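Local structure of 5-carboxymethyl-2-hydroxymuconate semialdehyde dehydrogenase (Thermus thermophilus, 2D4E) at residues R25-F30 and S201-T206; K207-L212 and G220-V225; V293-F298 and G302-A307; I332-P337 and L392-F397. The protein probably oxidises 5-carboxymethyl-2-hydroxymuconate semialdehyde to the corresponding acid, using NAD as hydride acceptor. All blocks are in the same frame, centred on the assembly; numbering follows the deposited sequence.

Contact 1: residues R25-F30 and S201-T206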
# COMPACT_ATOMS: atom_id res chain seq x y z
N ARG C 25 -35.90 3.64 -35.31
CA ARG C 25 -34.47 3.52 -35.57
C ARG C 25 -33.79 2.21 -35.17
O ARG C 25 -33.74 1.86 -33.99
CB ARG C 25 -33.74 4.69 -34.91
CG ARG C 25 -34.18 6.05 -35.41
CD ARG C 25 -33.92 6.18 -36.91
NE ARG C 25 -32.50 6.30 -37.22
CZ ARG C 25 -31.77 7.39 -36.99
NH1 ARG C 25 -32.34 8.46 -36.45
NH2 ARG C 25 -30.48 7.41 -37.29
N PRO C 26 -33.26 1.48 -36.15
CA PRO C 26 -32.58 0.21 -35.85
C PRO C 26 -31.34 0.53 -35.01
O PRO C 26 -30.69 1.55 -35.21
CB PRO C 26 -32.19 -0.31 -37.24
CG PRO C 26 -33.26 0.27 -38.13
CD PRO C 26 -33.38 1.68 -37.61
N ALA C 27 -31.03 -0.34 -34.05
CA ALA C 27 -29.86 -0.12 -33.20
C ALA C 27 -28.63 -0.61 -33.98
O ALA C 27 -28.48 -1.80 -34.22
CB ALA C 27 -30.01 -0.90 -31.89
N LEU C 28 -27.77 0.32 -34.37
CA LEU C 28 -26.59 -0.04 -35.16
C LEU C 28 -25.30 -0.21 -34.37
O LEU C 28 -25.20 0.15 -33.20
CB LEU C 28 -26.36 1.01 -36.25
CG LEU C 28 -27.52 1.28 -37.21
CD1 LEU C 28 -27.18 2.44 -38.13
CD2 LEU C 28 -27.81 0.03 -38.01
N HIS C 29 -24.30 -0.78 -35.04
CA HIS C 29 -22.99 -0.97 -34.43
C HIS C 29 -22.31 0.39 -34.48
O HIS C 29 -22.74 1.28 -35.20
CB HIS C 29 -22.12 -1.93 -35.26
CG HIS C 29 -22.79 -3.20 -35.65
ND1 HIS C 29 -23.24 -4.12 -34.74
CD2 HIS C 29 -23.06 -3.72 -36.88
CE1 HIS C 29 -23.76 -5.16 -35.38
NE2 HIS C 29 -23.66 -4.94 -36.67
N PHE C 30 -21.26 0.55 -33.69
CA PHE C 30 -20.48 1.77 -33.72
C PHE C 30 -19.05 1.27 -33.92
O PHE C 30 -18.45 0.69 -33.02
CB PHE C 30 -20.56 2.55 -32.41
CG PHE C 30 -19.97 3.92 -32.51
CD1 PHE C 30 -20.66 4.95 -33.14
CD2 PHE C 30 -18.68 4.17 -32.05
CE1 PHE C 30 -20.09 6.21 -33.31
CE2 PHE C 30 -18.09 5.43 -32.21
CZ PHE C 30 -18.80 6.45 -32.85
N SER C 201 -31.52 -7.24 -24.85
CA SER C 201 -31.74 -5.83 -24.46
C SER C 201 -30.59 -4.98 -25.02
O SER C 201 -29.85 -4.33 -24.28
CB SER C 201 -31.79 -5.71 -22.93
OG SER C 201 -30.60 -6.20 -22.34
N PRO C 202 -30.46 -4.95 -26.35
CA PRO C 202 -29.43 -4.22 -27.10
C PRO C 202 -29.50 -2.70 -27.21
O PRO C 202 -28.47 -2.05 -27.36
CB PRO C 202 -29.53 -4.86 -28.47
CG PRO C 202 -31.02 -4.99 -28.63
CD PRO C 202 -31.48 -5.49 -27.26
N PHE C 203 -30.70 -2.15 -27.13
CA PHE C 203 -30.90 -0.71 -27.31
C PHE C 203 -30.05 0.27 -26.50
O PHE C 203 -29.45 1.18 -27.06
CB PHE C 203 -32.38 -0.39 -27.12
CG PHE C 203 -33.27 -1.14 -28.06
CD1 PHE C 203 -34.42 -1.77 -27.60
CD2 PHE C 203 -32.92 -1.28 -29.40
CE1 PHE C 203 -35.20 -2.53 -28.46
CE2 PHE C 203 -33.69 -2.03 -30.26
CZ PHE C 203 -34.84 -2.66 -29.79
N THR C 204 -30.00 0.09 -25.18
CA THR C 204 -29.24 0.97 -24.32
C THR C 204 -27.76 1.12 -24.74
O THR C 204 -27.18 2.20 -24.60
CB THR C 204 -29.30 0.49 -22.86
OG1 THR C 204 -30.67 0.44 -22.44
CG2 THR C 204 -28.52 1.43 -21.95
N ALA C 205 -27.16 0.05 -25.26
CA ALA C 205 -25.77 0.10 -25.68
C ALA C 205 -25.57 1.03 -26.88
O ALA C 205 -24.61 1.80 -26.92
CB ALA C 205 -25.27 -1.31 -26.00
N THR C 206 -26.46 0.95 -27.86
CA THR C 206 -26.35 1.82 -29.02
C THR C 206 -26.51 3.27 -28.56
O THR C 206 -25.85 4.17 -29.08
CB THR C 206 -27.42 1.48 -30.08
OG1 THR C 206 -26.99 0.34 -30.84
CG2 THR C 206 -27.66 2.66 -31.01
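Ala27 is the first residue of 25-30 to meet 201-206, and its methyl group has two neighbours there. CB lies at the edge of the Phe203 ring, in the ring plane, with CD2 of Phe203 3.8 Å from CB of Ala27. The same CB is 3.4 Å from Thr206 OG1, so the small side chain fits between an aromatic rim and a hydroxyl.

Leu28 takes part through its backbone, its side chain being directed away from the helix. Thr206 OG1 donates to Leu28 O at 3.0 Å, with a C=O...donor angle of 137° and the hydroxyl tilted 22° from the carbonyl plane. The threonine torsion accounts for this reach: OG1 stands beside its own backbone N and opposite the carbonyl carbon (chi1 -80°). Gln226 NE2 hydrogen-bonds to Thr206 OG1, and also to Pro202 O, tying the helix start to the loop after strand 222-224.

At His29 and Phe30 the segment enters strand 29-31, which pairs antiparallel with 34-36. Ala27 hydrogen-bonds through its backbone to Val57 and Ala59 of strand 53-59. Phe203 packs on Leu55 of that strand and on Met109 of helix 103-114, and its N donates to Asp113 OD2, a residue of the sodium site. The N-terminal segment thus lies against the helix of the beta-alpha-beta unit 193-196, 203-214, 222-224 in the five-stranded parallel sheet.

Contact 2: residues K207-L212 and G220-V225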
# COMPACT_ATOMS: atom_id res chain seq x y z
N LYS C 207 -27.37 3.48 -27.58
CA LYS C 207 -27.60 4.82 -27.04
C LYS C 207 -26.32 5.32 -26.34
O LYS C 207 -25.93 6.48 -26.48
CB LYS C 207 -28.76 4.80 -26.04
CG LYS C 207 -29.09 6.16 -25.44
CD LYS C 207 -29.53 7.16 -26.50
CE LYS C 207 -29.92 8.49 -25.86
NZ LYS C 207 -30.50 9.45 -26.83
N LEU C 208 -25.68 4.42 -25.60
CA LEU C 208 -24.46 4.74 -24.89
C LEU C 208 -23.39 5.15 -25.91
O LEU C 208 -22.65 6.10 -25.68
CB LEU C 208 -23.98 3.52 -24.09
CG LEU C 208 -22.64 3.66 -23.36
CD1 LEU C 208 -22.71 4.84 -22.39
CD2 LEU C 208 -22.31 2.35 -22.63
N ALA C 209 -23.32 4.44 -27.02
CA ALA C 209 -22.35 4.78 -28.06
C ALA C 209 -22.63 6.20 -28.56
O ALA C 209 -21.70 6.97 -28.81
CB ALA C 209 -22.43 3.80 -29.21
N GLU C 210 -23.91 6.55 -28.69
CA GLU C 210 -24.26 7.89 -29.16
C GLU C 210 -23.67 8.92 -28.20
O GLU C 210 -23.07 9.90 -28.63
CB GLU C 210 -25.78 8.07 -29.21
CG GLU C 210 -26.47 7.18 -30.23
CD GLU C 210 -27.95 7.50 -30.38
OE1 GLU C 210 -28.65 6.75 -31.09
OE2 GLU C 210 -28.41 8.50 -29.80
N ILE C 211 -23.83 8.66 -26.91
CA ILE C 211 -23.32 9.54 -25.88
C ILE C 211 -21.80 9.64 -25.91
O ILE C 211 -21.25 10.73 -25.82
CB ILE C 211 -23.80 9.08 -24.49
CG1 ILE C 211 -25.32 9.28 -24.39
CG2 ILE C 211 -23.07 9.85 -23.40
CD1 ILE C 211 -25.95 8.72 -23.14
N LEU C 212 -21.11 8.51 -26.03
CA LEU C 212 -19.65 8.56 -26.08
C LEU C 212 -19.20 9.35 -27.31
O LEU C 212 -18.15 9.98 -27.29
CB LEU C 212 -19.05 7.16 -26.09
CG LEU C 212 -18.67 6.66 -24.69
CD1 LEU C 212 -19.91 6.65 -23.79
CD2 LEU C 212 -18.05 5.28 -24.78
N GLY C 220 -12.39 4.97 -32.84
CA GLY C 220 -11.76 3.70 -32.55
C GLY C 220 -11.57 3.38 -31.07
O GLY C 220 -11.41 2.22 -30.71
N VAL C 221 -11.59 4.40 -30.22
CA VAL C 221 -11.41 4.17 -28.80
C VAL C 221 -12.53 3.31 -28.23
O VAL C 221 -12.28 2.40 -27.44
CB VAL C 221 -11.32 5.51 -28.04
CG1 VAL C 221 -11.29 5.26 -26.53
CG2 VAL C 221 -10.05 6.25 -28.47
N PHE C 222 -13.77 3.59 -28.64
CA PHE C 222 -14.91 2.79 -28.19
C PHE C 222 -15.71 2.27 -29.38
O PHE C 222 -16.18 3.04 -30.22
CB PHE C 222 -15.83 3.60 -27.26
CG PHE C 222 -17.08 2.86 -26.87
CD1 PHE C 222 -18.25 2.99 -27.62
CD2 PHE C 222 -17.08 2.00 -25.77
CE1 PHE C 222 -19.40 2.27 -27.28
CE2 PHE C 222 -18.22 1.27 -25.43
CZ PHE C 222 -19.38 1.41 -26.19
N ASN C 223 -15.87 0.95 -29.43
CA ASN C 223 -16.61 0.31 -30.52
C ASN C 223 -17.70 -0.58 -29.98
O ASN C 223 -17.58 -1.16 -28.89
CB ASN C 223 -15.66 -0.52 -31.36
CG ASN C 223 -14.48 0.27 -31.85
OD1 ASN C 223 -14.51 0.85 -32.94
ND2 ASN C 223 -13.44 0.35 -31.03
N LEU C 224 -18.77 -0.71 -30.75
CA LEU C 224 -19.91 -1.52 -30.37
C LEU C 224 -20.35 -2.45 -31.48
O LEU C 224 -20.47 -2.03 -32.64
CB LEU C 224 -21.08 -0.61 -29.98
CG LEU C 224 -22.47 -1.25 -30.01
CD1 LEU C 224 -22.56 -2.31 -28.92
CD2 LEU C 224 -23.52 -0.18 -29.81
N VAL C 225 -20.58 -3.71 -31.14
CA VAL C 225 -21.05 -4.69 -32.11
C VAL C 225 -22.23 -5.43 -31.49
O VAL C 225 -22.07 -6.14 -30.50
CB VAL C 225 -19.95 -5.71 -32.48
CG1 VAL C 225 -20.49 -6.68 -33.52
CG2 VAL C 225 -18.73 -4.99 -33.03
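Leu212 and Phe222 form the central pair of this contact, within a beta-alpha-beta unit in which helix 203-214 links strand 193-196 to the parallel strand 222-224. CD2 of Leu212 stands over one face of the Phe222 ring, 3.6 Å from its centroid and 22° off the ring normal, a CH-pi contact. The methyl is displaced from the ring centre, and its nearest ring atom is CG, 3.3 Å from Leu212 CD2. The two side chains cross at about a right angle. One turn earlier in the helix, Ala209 CB reaches the ring edge, 3.9 Å from Phe222 CE1. That methyl also meets Leu224, whose CD2 is 4.2 Å from Ala209 CB, and so is shared by two strand residues.

Strand alternation supplies the partners: Phe222 and Leu224 direct their side chains toward the helix, while the intervening Asn223 faces away. Phe222 carries CG opposite its backbone N (chi1 175°), which projects the ring into the interface. The short helix and strand axes approach to 9.3 Å with N-to-C directions 156° apart, as expected when a helix returns the chain for another parallel strand.

Further out, Ile183 of helix 175-188 and Leu217 of the connecting loop also pack on Phe222. On the other side of the strand, Asn223 is held by several bonds: OD1 pairs with Ala32 N, and ND2 with Val193 O. Asn223 ND2 also donates to Gly220 O at 2.8 Å, approaching from above the carbonyl plane.

Contact 3: residues V293-F298 and G302-A307; sequences VVFQIF and GERCTA. With NAD (nicotinamide-adenine-dinucleotide), chain K.
Phe295 and Arg304 touch across this contact, and Ser299 OG joins them, hydrogen-bonded to both Arg304 NH2 and Phe295 O; the arginine is thereby tied to the end of helix 286-298. Arg304 opens a type I beta turn that ends at Ala307, part of the loop carrying the cofactor-facing cysteine of this aldehyde dehydrogenase fold. Its chain bends at chi2 and chi3, bringing the guanidinium obliquely to the Phe295 ring, with the planes 40° apart and Arg304 NH2 3.6 Å from Phe295 CZ.

Two successive helix carbonyls face the returning loop through weak CA-H...O contacts. Ala307 CA is 3.2 Å from Gln296 O, with 136° at the hydrogen, and Gly302 CA lies 3.3 Å from Ile297 O. A backbone hydrogen bond between Gln296 and Ser308 continues the attachment just beyond the turn. Beside them, CD1 of Ile297 packs on Ala307 CB at 4.0 Å. Gln296 NE2 comes only to 3.7 Å from Thr306 O, a contact and not a hydrogen bond; its OE1 is hydrogen-bonded to Asn467 N, while Thr306 O is hydrogen-bonded to Tyr440 OH.

Cys305 lies within the turn and faces NAD, a position consistent with the nucleophilic cysteine of this family. Its sulfur sits between its own backbone N and carbonyl carbon (chi1 64°), and Cys305 SG comes 3.2 Å from C4N of the nicotinamide.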
# COMPACT_ATOMS: atom_id res chain seq x y z
N VAL C 293 -33.91 -9.75 3.59
CA VAL C 293 -34.02 -10.95 2.77
C VAL C 293 -35.15 -10.86 1.76
O VAL C 293 -35.03 -11.36 0.64
CB VAL C 293 -34.19 -12.24 3.64
CG1 VAL C 293 -33.06 -12.32 4.67
CG2 VAL C 293 -35.55 -12.25 4.32
N VAL C 294 -36.25 -10.20 2.11
CA VAL C 294 -37.34 -10.08 1.15
C VAL C 294 -36.86 -9.24 -0.03
O VAL C 294 -37.06 -9.59 -1.20
CB VAL C 294 -38.59 -9.43 1.77
CG1 VAL C 294 -39.62 -9.14 0.68
CG2 VAL C 294 -39.18 -10.36 2.83
N PHE C 295 -36.20 -8.12 0.28
CA PHE C 295 -35.70 -7.24 -0.77
C PHE C 295 -34.58 -7.87 -1.59
O PHE C 295 -34.58 -7.78 -2.81
CB PHE C 295 -35.18 -5.93 -0.16
CG PHE C 295 -34.30 -5.13 -1.09
CD1 PHE C 295 -32.94 -5.40 -1.19
CD2 PHE C 295 -34.84 -4.12 -1.89
CE1 PHE C 295 -32.13 -4.68 -2.06
CE2 PHE C 295 -34.04 -3.40 -2.77
CZ PHE C 295 -32.68 -3.68 -2.86
N GLN C 296 -33.64 -8.52 -0.91
CA GLN C 296 -32.49 -9.11 -1.58
C GLN C 296 -32.79 -10.23 -2.59
O GLN C 296 -31.95 -10.56 -3.43
CB GLN C 296 -31.47 -9.60 -0.54
CG GLN C 296 -30.04 -9.64 -1.07
CD GLN C 296 -29.60 -8.31 -1.66
OE1 GLN C 296 -29.58 -7.29 -0.98
NE2 GLN C 296 -29.26 -8.32 -2.95
N ILE C 297 -33.97 -10.84 -2.51
CA ILE C 297 -34.30 -11.88 -3.47
C ILE C 297 -35.35 -11.42 -4.48
O ILE C 297 -35.26 -11.74 -5.66
CB ILE C 297 -34.81 -13.19 -2.78
CG1 ILE C 297 -35.18 -14.23 -3.84
CG2 ILE C 297 -36.04 -12.92 -1.93
CD1 ILE C 297 -34.09 -14.52 -4.86
N PHE C 298 -36.33 -10.64 -4.02
CA PHE C 298 -37.39 -10.19 -4.92
C PHE C 298 -37.18 -8.88 -5.68
O PHE C 298 -37.84 -8.65 -6.69
CB PHE C 298 -38.72 -10.18 -4.16
CG PHE C 298 -39.12 -11.53 -3.64
CD1 PHE C 298 -39.43 -11.71 -2.29
CD2 PHE C 298 -39.14 -12.64 -4.48
CE1 PHE C 298 -39.75 -12.98 -1.79
CE2 PHE C 298 -39.46 -13.91 -4.00
CZ PHE C 298 -39.76 -14.08 -2.65
N GLY C 302 -36.02 -10.38 -9.25
CA GLY C 302 -35.30 -11.61 -8.99
C GLY C 302 -34.16 -11.89 -9.97
O GLY C 302 -33.49 -12.91 -9.87
N GLU C 303 -33.94 -10.98 -10.91
CA GLU C 303 -32.88 -11.15 -11.90
C GLU C 303 -31.61 -10.38 -11.52
O GLU C 303 -31.07 -9.59 -12.29
CB GLU C 303 -33.41 -10.71 -13.27
CG GLU C 303 -34.69 -11.44 -13.64
CD GLU C 303 -35.40 -10.85 -14.85
OE1 GLU C 303 -35.62 -9.62 -14.88
OE2 GLU C 303 -35.75 -11.61 -15.77
N ARG C 304 -31.14 -10.64 -10.30
CA ARG C 304 -29.95 -10.01 -9.76
C ARG C 304 -28.94 -11.11 -9.41
O ARG C 304 -29.28 -12.09 -8.75
CB ARG C 304 -30.31 -9.21 -8.51
CG ARG C 304 -29.15 -8.47 -7.88
CD ARG C 304 -29.35 -6.97 -7.93
NE ARG C 304 -30.38 -6.50 -7.01
CZ ARG C 304 -30.83 -5.24 -6.98
NH1 ARG C 304 -30.32 -4.34 -7.81
NH2 ARG C 304 -31.77 -4.89 -6.12
N CYS C 305 -27.71 -10.95 -9.87
CA CYS C 305 -26.67 -11.95 -9.63
C CYS C 305 -26.37 -12.17 -8.16
O CYS C 305 -26.04 -13.28 -7.75
CB CYS C 305 -25.38 -11.57 -10.34
SG CYS C 305 -24.61 -10.03 -9.77
N THR C 306 -26.46 -11.10 -7.37
CA THR C 306 -26.17 -11.16 -5.94
C THR C 306 -27.41 -11.47 -5.10
O THR C 306 -27.39 -11.33 -3.88
CB THR C 306 -25.60 -9.82 -5.46
OG1 THR C 306 -26.54 -8.78 -5.77
CG2 THR C 306 -24.26 -9.53 -6.14
N ALA C 307 -28.48 -11.89 -5.75
CA ALA C 307 -29.71 -12.20 -5.04
C ALA C 307 -29.50 -13.32 -4.02
O ALA C 307 -28.77 -14.28 -4.28
CB ALA C 307 -30.80 -12.59 -6.03
PA NAD K . -25.14 -15.19 -20.88
O1A NAD K . -25.65 -16.13 -21.87
O2A NAD K . -23.86 -15.64 -20.30
O5B NAD K . -24.87 -13.70 -21.47
C5B NAD K . -23.70 -12.86 -21.18
C4B NAD K . -23.08 -12.46 -22.49
O4B NAD K . -22.49 -13.68 -23.00
C3B NAD K . -24.08 -12.02 -23.59
O3B NAD K . -23.73 -10.72 -24.12
C2B NAD K . -23.98 -13.16 -24.61
O2B NAD K . -24.23 -12.74 -25.97
C1B NAD K . -22.57 -13.66 -24.38
N9A NAD K . -22.38 -15.02 -24.85
C8A NAD K . -23.22 -16.11 -24.76
N7A NAD K . -22.72 -17.24 -25.32
C5A NAD K . -21.47 -16.82 -25.78
C6A NAD K . -20.41 -17.52 -26.47
N6A NAD K . -20.49 -18.81 -26.80
N1A NAD K . -19.28 -16.78 -26.78
C2A NAD K . -19.20 -15.44 -26.43
N3A NAD K . -20.12 -14.71 -25.80
C4A NAD K . -21.24 -15.45 -25.49
O3 NAD K . -26.22 -15.00 -19.82
PN NAD K . -27.14 -13.86 -19.24
O1N NAD K . -28.52 -14.38 -19.33
O2N NAD K . -26.87 -12.60 -19.96
O5D NAD K . -26.58 -14.03 -17.80
C5D NAD K . -27.20 -13.68 -16.59
C4D NAD K . -26.11 -14.20 -15.71
O4D NAD K . -25.08 -13.22 -15.47
C3D NAD K . -26.53 -14.81 -14.38
O3D NAD K . -25.95 -16.12 -14.16
C2D NAD K . -26.05 -13.74 -13.40
O2D NAD K . -25.81 -14.31 -12.10
C1D NAD K . -24.81 -13.23 -14.10
N1N NAD K . -24.40 -11.89 -13.65
C2N NAD K . -23.27 -11.92 -12.85
C3N NAD K . -22.83 -10.69 -12.36
C7N NAD K . -21.61 -10.59 -11.46
O7N NAD K . -21.27 -9.48 -11.07
N7N NAD K . -20.94 -11.70 -11.09
C4N NAD K . -23.52 -9.44 -12.69
C5N NAD K . -24.67 -9.57 -13.53
C6N NAD K . -25.16 -10.74 -14.04

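Contact 4: residues I332-P337 and L392-F397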
# COMPACT_ATOMS: atom_id res chain seq x y z
N ILE C 332 -46.32 -8.53 -2.29
CA ILE C 332 -45.59 -7.84 -3.35
C ILE C 332 -46.49 -7.49 -4.54
O ILE C 332 -47.16 -8.37 -5.10
CB ILE C 332 -44.40 -8.71 -3.86
CG1 ILE C 332 -43.36 -8.87 -2.73
CG2 ILE C 332 -43.77 -8.08 -5.09
CD1 ILE C 332 -42.24 -9.81 -3.05
N ARG C 333 -46.51 -6.22 -4.93
CA ARG C 333 -47.33 -5.76 -6.05
C ARG C 333 -46.65 -6.06 -7.39
O ARG C 333 -45.55 -5.57 -7.67
CB ARG C 333 -47.60 -4.25 -5.93
CG ARG C 333 -48.44 -3.85 -4.71
CD ARG C 333 -48.80 -2.37 -4.73
NE ARG C 333 -47.63 -1.51 -4.60
CZ ARG C 333 -47.00 -1.26 -3.46
NH1 ARG C 333 -47.44 -1.78 -2.32
NH2 ARG C 333 -45.94 -0.47 -3.44
N VAL C 334 -47.33 -6.87 -8.21
CA VAL C 334 -46.82 -7.26 -9.52
C VAL C 334 -47.55 -6.44 -10.58
O VAL C 334 -48.78 -6.36 -10.58
CB VAL C 334 -47.06 -8.77 -9.77
CG1 VAL C 334 -46.51 -9.18 -11.13
CG2 VAL C 334 -46.39 -9.58 -8.66
N GLY C 335 -46.79 -5.82 -11.48
CA GLY C 335 -47.41 -5.02 -12.51
C GLY C 335 -46.45 -4.49 -13.56
O GLY C 335 -45.29 -4.89 -13.62
N HIS C 336 -46.94 -3.56 -14.37
CA HIS C 336 -46.17 -2.97 -15.45
C HIS C 336 -44.98 -2.14 -14.96
O HIS C 336 -45.06 -1.43 -13.96
CB HIS C 336 -47.10 -2.11 -16.32
CG HIS C 336 -46.50 -1.72 -17.63
ND1 HIS C 336 -45.46 -0.82 -17.74
CD2 HIS C 336 -46.78 -2.13 -18.89
CE1 HIS C 336 -45.13 -0.69 -19.01
NE2 HIS C 336 -45.91 -1.48 -19.73
N PRO C 337 -43.85 -2.23 -15.68
CA PRO C 337 -42.63 -1.49 -15.32
C PRO C 337 -42.83 0.02 -15.22
O PRO C 337 -42.17 0.68 -14.43
CB PRO C 337 -41.65 -1.86 -16.45
CG PRO C 337 -42.10 -3.24 -16.83
CD PRO C 337 -43.61 -3.09 -16.85
N LEU C 392 -44.02 -13.49 -13.51
CA LEU C 392 -43.98 -14.64 -12.62
C LEU C 392 -44.28 -14.14 -11.21
O LEU C 392 -43.78 -13.08 -10.80
CB LEU C 392 -42.60 -15.31 -12.62
CG LEU C 392 -42.54 -16.55 -11.72
CD1 LEU C 392 -43.33 -17.69 -12.37
CD2 LEU C 392 -41.10 -16.96 -11.48
N LEU C 393 -45.10 -14.88 -10.48
CA LEU C 393 -45.43 -14.50 -9.12
C LEU C 393 -44.22 -14.75 -8.21
O LEU C 393 -43.50 -15.74 -8.37
CB LEU C 393 -46.62 -15.31 -8.61
CG LEU C 393 -48.00 -15.09 -9.22
CD1 LEU C 393 -48.93 -16.20 -8.74
CD2 LEU C 393 -48.54 -13.72 -8.80
N PRO C 394 -43.97 -13.84 -7.26
CA PRO C 394 -42.84 -14.06 -6.36
C PRO C 394 -43.09 -15.45 -5.76
O PRO C 394 -44.20 -15.75 -5.32
CB PRO C 394 -42.99 -12.93 -5.36
CG PRO C 394 -43.44 -11.79 -6.25
CD PRO C 394 -44.49 -12.46 -7.12
N THR C 395 -42.05 -16.28 -5.75
CA THR C 395 -42.17 -17.66 -5.29
C THR C 395 -41.27 -18.05 -4.11
O THR C 395 -40.11 -17.68 -4.06
CB THR C 395 -41.88 -18.61 -6.48
OG1 THR C 395 -42.75 -18.28 -7.57
CG2 THR C 395 -42.08 -20.08 -6.09
N VAL C 396 -41.83 -18.81 -3.17
CA VAL C 396 -41.09 -19.27 -2.00
C VAL C 396 -41.30 -20.76 -1.77
O VAL C 396 -42.44 -21.23 -1.71
CB VAL C 396 -41.54 -18.55 -0.69
CG1 VAL C 396 -40.72 -19.07 0.49
CG2 VAL C 396 -41.37 -17.05 -0.82
N PHE C 397 -40.19 -21.48 -1.62
CA PHE C 397 -40.21 -22.92 -1.36
C PHE C 397 -39.52 -23.18 -0.03
O PHE C 397 -38.73 -22.36 0.44
CB PHE C 397 -39.37 -23.70 -2.39
CG PHE C 397 -40.07 -24.01 -3.67
CD1 PHE C 397 -39.78 -23.27 -4.82
CD2 PHE C 397 -40.94 -25.09 -3.77
CE1 PHE C 397 -40.35 -23.62 -6.05
CE2 PHE C 397 -41.51 -25.45 -4.99
CZ PHE C 397 -41.21 -24.71 -6.14
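Pro394 presents its ring to two branched side chains, Ile332 and Val334, and each meets a different part of it. Ile332 lies at an oblique angle to the proline and touches CG with two methyls: Ile332 CG2 is 3.9 Å from Pro394 CG, and Ile332 CD1 is also 3.9 Å from that carbon. CG2 is opposite the backbone N and CG1 stands beside it (chi1 -66°), while the extended second torsion carries CD1 forward along the ring, to 4.0 Å from Pro394 CB.

Val334 and the proline slide past each other, pointing in opposite directions, and a single branch touches, with Val334 CG2 3.8 Å from Pro394 CD. Both side chains point toward 392-397, whereas Arg333 between them faces away. No hydrogen bond crosses; the evidence is of apolar packing alone.

Pro394 directly precedes strand 395-398, which lies between 369-372 (antiparallel) and 414-420 (parallel) in the mixed seven-stranded sheet of the domain that also carries the Cys305 loop. The other segment follows helix 315-331 and is anchored by backbone bonds from Arg333 to Glu343 and Val344, and from Val334 to Phe381. Ile332 also touches Gly514 of the second subunit.

Beside the proline, Thr395 OG1 donates to Leu393 O at 2.8 Å, tilted 30° from the carbonyl plane, and the hydroxyl is hydrogen-bonded to Gly374 N as well.

In the fold
The four contacts fall into two pairs. Contacts 1 and 2 share helix 203-214, with centres 10 Å apart, and a probable hydrogen bond between Phe30 O and Leu224 N, 2.7 Å long, joins them. Contacts 3 and 4 have centres 12 Å apart and meet through the Phe298 ring, whose CD1 is 3.5 Å from Ile332 CD1. Between the pairs there is no touch: centres are 28 to 35 Å apart, and the smallest separation of nearest atoms is about 10 Å, for contacts 1 and 3. NAD lies nearest contact 3, which holds Cys305 of its pocket, whereas in contact 2 the side chain of Leu224 stays about 10 Å from the cofactor.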